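Local structure of 3-oxoacyl-[acyl-carrier protein] synthase (Thermus thermophilus, 1UB7) at residues A[186-191]-A[207-212]. The protein probably catalyses the first condensation of bacterial fatty acid synthesis, joining an acetyl unit from acetyl-CoA to malonyl-ACP. Sequence-based numbering, arbitrary orientation.
Sequences KELYHA and LYMNGR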
ATOM      1  N   LYS A 186      -1.564  12.932 -14.660  1.00 72.19           N
ATOM      2  CA  LYS A 186      -2.332  12.863 -15.908  1.00 77.58           C
ATOM      3  C   LYS A 186      -1.608  12.091 -17.023  1.00 79.71           C
ATOM      4  O   LYS A 186      -2.234  11.664 -18.000  1.00 79.07           O
ATOM      5  CB  LYS A 186      -2.631  14.281 -16.397  1.00 75.06           C
ATOM      6  CG  LYS A 186      -1.409  15.180 -16.339  1.00 76.98           C
ATOM      7  CD  LYS A 186      -1.588  16.462 -17.122  1.00 77.19           C
ATOM      8  CE  LYS A 186      -0.474  17.454 -16.794  1.00 77.97           C
ATOM      9  NZ  LYS A 186       0.880  16.833 -16.840  1.00 78.42           N
ATOM     10  N   GLU A 187      -0.295  11.912 -16.859  1.00 80.11           N
ATOM     11  CA  GLU A 187       0.558  11.225 -17.837  1.00 79.11           C
ATOM     12  C   GLU A 187       0.414   9.703 -17.894  1.00 78.54           C
ATOM     13  O   GLU A 187       0.774   9.076 -18.893  1.00 72.63           O
ATOM     14  CB  GLU A 187       2.021  11.578 -17.563  1.00 79.98           C
ATOM     15  CG  GLU A 187       2.246  13.062 -17.354  1.00 87.98           C
ATOM     16  CD  GLU A 187       2.001  13.878 -18.613  1.00 92.50           C
ATOM     17  OE1 GLU A 187       1.140  13.481 -19.433  1.00 91.32           O
ATOM     18  OE2 GLU A 187       2.665  14.927 -18.772  1.00 94.89           O
ATOM     19  N   LEU A 188      -0.097   9.113 -16.819  1.00 78.20           N
ATOM     20  CA  LEU A 188      -0.289   7.668 -16.744  1.00 78.25           C
ATOM     21  C   LEU A 188      -1.279   7.377 -15.617  1.00 77.11           C
ATOM     22  O   LEU A 188      -1.065   7.799 -14.479  1.00 76.52           O
ATOM     23  CB  LEU A 188       1.057   6.969 -16.478  1.00 72.58           C
ATOM     24  CG  LEU A 188       1.100   5.438 -16.366  1.00 68.34           C
ATOM     25  CD1 LEU A 188       0.475   4.780 -17.595  1.00 64.25           C
ATOM     26  CD2 LEU A 188       2.542   4.999 -16.197  1.00 66.08           C
ATOM     27  N   TYR A 189      -2.361   6.663 -15.937  1.00 78.11           N
ATOM     28  CA  TYR A 189      -3.386   6.348 -14.944  1.00 74.02           C
ATOM     29  C   TYR A 189      -4.500   5.388 -15.401  1.00 73.67           C
ATOM     30  O   TYR A 189      -4.593   4.995 -16.566  1.00 69.67           O
ATOM     31  CB  TYR A 189      -4.031   7.657 -14.454  1.00 74.63           C
ATOM     32  CG  TYR A 189      -4.723   8.450 -15.552  1.00 77.77           C
ATOM     33  CD1 TYR A 189      -5.909   7.987 -16.135  1.00 75.51           C
ATOM     34  CD2 TYR A 189      -4.168   9.637 -16.041  1.00 78.06           C
ATOM     35  CE1 TYR A 189      -6.522   8.678 -17.176  1.00 77.68           C
ATOM     36  CE2 TYR A 189      -4.773  10.338 -17.085  1.00 78.45           C
ATOM     37  CZ  TYR A 189      -5.950   9.851 -17.648  1.00 78.40           C
ATOM     38  OH  TYR A 189      -6.553  10.525 -18.686  1.00 73.86           O
ATOM     39  N   HIS A 190      -5.337   5.030 -14.433  1.00 74.90           N
ATOM     40  CA  HIS A 190      -6.506   4.174 -14.605  1.00 77.21           C
ATOM     41  C   HIS A 190      -7.317   4.392 -13.323  1.00 79.15           C
ATOM     42  O   HIS A 190      -6.954   3.902 -12.246  1.00 78.93           O
ATOM     43  CB  HIS A 190      -6.121   2.694 -14.740  1.00 73.56           C
ATOM     44  CG  HIS A 190      -7.302   1.770 -14.812  1.00 71.71           C
ATOM     45  ND1 HIS A 190      -8.145   1.552 -13.743  1.00 67.77           N
ATOM     46  CD2 HIS A 190      -7.795   1.028 -15.834  1.00 69.90           C
ATOM     47  CE1 HIS A 190      -9.105   0.717 -14.102  1.00 68.28           C
ATOM     48  NE2 HIS A 190      -8.916   0.385 -15.366  1.00 70.33           N
ATOM     49  N   ALA A 191      -8.402   5.149 -13.439  1.00 77.86           N
ATOM     50  CA  ALA A 191      -9.244   5.453 -12.289  1.00 78.43           C
ATOM     51  C   ALA A 191      -9.669   4.215 -11.504  1.00 78.42           C
ATOM     52  O   ALA A 191      -9.416   3.072 -11.909  1.00 78.08           O
ATOM     53  CB  ALA A 191     -10.477   6.225 -12.746  1.00 78.54           C
ATOM     54  N   LEU A 207      -6.912   1.943 -19.146  1.00101.84           N
ATOM     55  CA  LEU A 207      -5.530   2.359 -18.959  1.00 94.65           C
ATOM     56  C   LEU A 207      -5.127   3.393 -20.005  1.00 95.74           C
ATOM     57  O   LEU A 207      -5.257   3.145 -21.205  1.00 98.13           O
ATOM     58  CB  LEU A 207      -4.618   1.136 -19.053  1.00 86.18           C
ATOM     59  CG  LEU A 207      -3.214   1.212 -18.453  1.00 81.06           C
ATOM     60  CD1 LEU A 207      -2.598  -0.164 -18.488  1.00 79.18           C
ATOM     61  CD2 LEU A 207      -2.351   2.201 -19.210  1.00 77.89           C
ATOM     62  N   TYR A 208      -4.647   4.550 -19.545  1.00 95.41           N
ATOM     63  CA  TYR A 208      -4.199   5.631 -20.432  1.00 93.64           C
ATOM     64  C   TYR A 208      -2.720   5.971 -20.211  1.00 95.82           C
ATOM     65  O   TYR A 208      -2.236   5.957 -19.073  1.00 94.14           O
ATOM     66  CB  TYR A 208      -5.029   6.902 -20.215  1.00 90.51           C
ATOM     67  CG  TYR A 208      -4.382   8.125 -20.828  1.00 86.53           C
ATOM     68  CD1 TYR A 208      -4.319   8.281 -22.211  1.00 89.18           C
ATOM     69  CD2 TYR A 208      -3.750   9.080 -20.028  1.00 86.08           C
ATOM     70  CE1 TYR A 208      -3.638   9.354 -22.785  1.00 89.95           C
ATOM     71  CE2 TYR A 208      -3.065  10.154 -20.591  1.00 83.40           C
ATOM     72  CZ  TYR A 208      -3.011  10.283 -21.969  1.00 87.32           C
ATOM     73  OH  TYR A 208      -2.320  11.328 -22.543  1.00 84.86           O
ATOM     74  N   MET A 209      -2.009   6.293 -21.295  1.00 95.62           N
ATOM     75  CA  MET A 209      -0.591   6.641 -21.198  1.00 94.72           C
ATOM     76  C   MET A 209      -0.119   7.690 -22.221  1.00 91.64           C
ATOM     77  O   MET A 209      -0.413   7.601 -23.416  1.00 91.53           O
ATOM     78  CB  MET A 209       0.273   5.372 -21.323  1.00 95.53           C
ATOM     79  CG  MET A 209       1.725   5.543 -20.848  1.00100.46           C
ATOM     80  SD  MET A 209       2.804   4.092 -21.113  1.00102.11           S
ATOM     81  CE  MET A 209       2.573   3.143 -19.577  1.00103.57           C
ATOM     82  N   ASN A 210       0.608   8.686 -21.721  1.00 87.93           N
ATOM     83  CA  ASN A 210       1.180   9.762 -22.530  1.00 83.04           C
ATOM     84  C   ASN A 210       2.629   9.323 -22.728  1.00 83.23           C
ATOM     85  O   ASN A 210       3.537   9.852 -22.086  1.00 83.87           O
ATOM     86  CB  ASN A 210       1.143  11.086 -21.748  1.00 83.29           C
ATOM     87  CG  ASN A 210       1.479  12.306 -22.608  1.00 84.37           C
ATOM     88  OD1 ASN A 210       2.502  12.349 -23.299  1.00 78.18           O
ATOM     89  ND2 ASN A 210       0.613  13.312 -22.552  1.00 83.38           N
ATOM     90  N   GLY A 211       2.832   8.343 -23.603  1.00 80.52           N
ATOM     91  CA  GLY A 211       4.166   7.820 -23.858  1.00 80.51           C
ATOM     92  C   GLY A 211       5.317   8.800 -24.060  1.00 81.18           C
ATOM     93  O   GLY A 211       6.394   8.624 -23.486  1.00 79.07           O
ATOM     94  N   ARG A 212       5.097   9.832 -24.868  1.00 81.53           N
ATOM     95  CA  ARG A 212       6.134  10.816 -25.168  1.00 83.05           C
ATOM     96  C   ARG A 212       6.759  11.475 -23.939  1.00 80.78           C
ATOM     97  O   ARG A 212       7.981  11.637 -23.861  1.00 73.83           O
ATOM     98  CB  ARG A 212       5.568  11.881 -26.118  1.00 90.14           C
ATOM     99  CG  ARG A 212       5.321  11.380 -27.553  1.00 94.37           C
ATOM    100  CD  ARG A 212       4.442  10.117 -27.600  1.00 97.14           C
ATOM    101  NE  ARG A 212       3.077  10.333 -27.105  1.00 95.80           N
ATOM    102  CZ  ARG A 212       2.156   9.375 -26.998  1.00 93.23           C
ATOM    103  NH1 ARG A 212       2.448   8.128 -27.347  1.00 91.75           N
ATOM    104  NH2 ARG A 212       0.937   9.663 -26.554  1.00 85.51           N
TER
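Y189 and Y208 pair on one face of a two-stranded antiparallel beta ribbon in this thiolase-fold subunit, their backbones joined by Y208 N to Y189 O (3.0 Å) and, slightly longer, Y189 N to Y208 O. The rings meet obliquely, planes 42° apart: the CD2 corner of Y208 juts against CZ of Y189 at 3.3 Å, while Y208 CB makes an off-centre CH-pi contact with the Y189 ring. Y189 chi1 (61°) sets CG between backbone N and carbonyl carbon, leaning the ring across toward the partner strand. With Y189 cut back to an alanine, the hollow taking Y208 CD2 and CB would probably open into a gap, leaving the Y208 ring freer to turn. In the ring plane, the Y208 edge at CE2 meets K186 O. On the other face L188 CD1 is a knob in the hollow between L207 CD2 and M209 CB, CG and CE; the bend at M209 chi3 (-89°) brings CE to 3.3 Å from L188 CD1, a tight fit. M209 lies about 6 Å, side chain to side chain, from N276, a predicted active-site residue. F86 of the second subunit packs on L188, L207 and H190, and the sheet continues there through H190 and A191. Before helix 211-233, N-cap N210 lays CB against E187 OE1 (3.3 Å), while its N donates to E187 O at 2.9 Å.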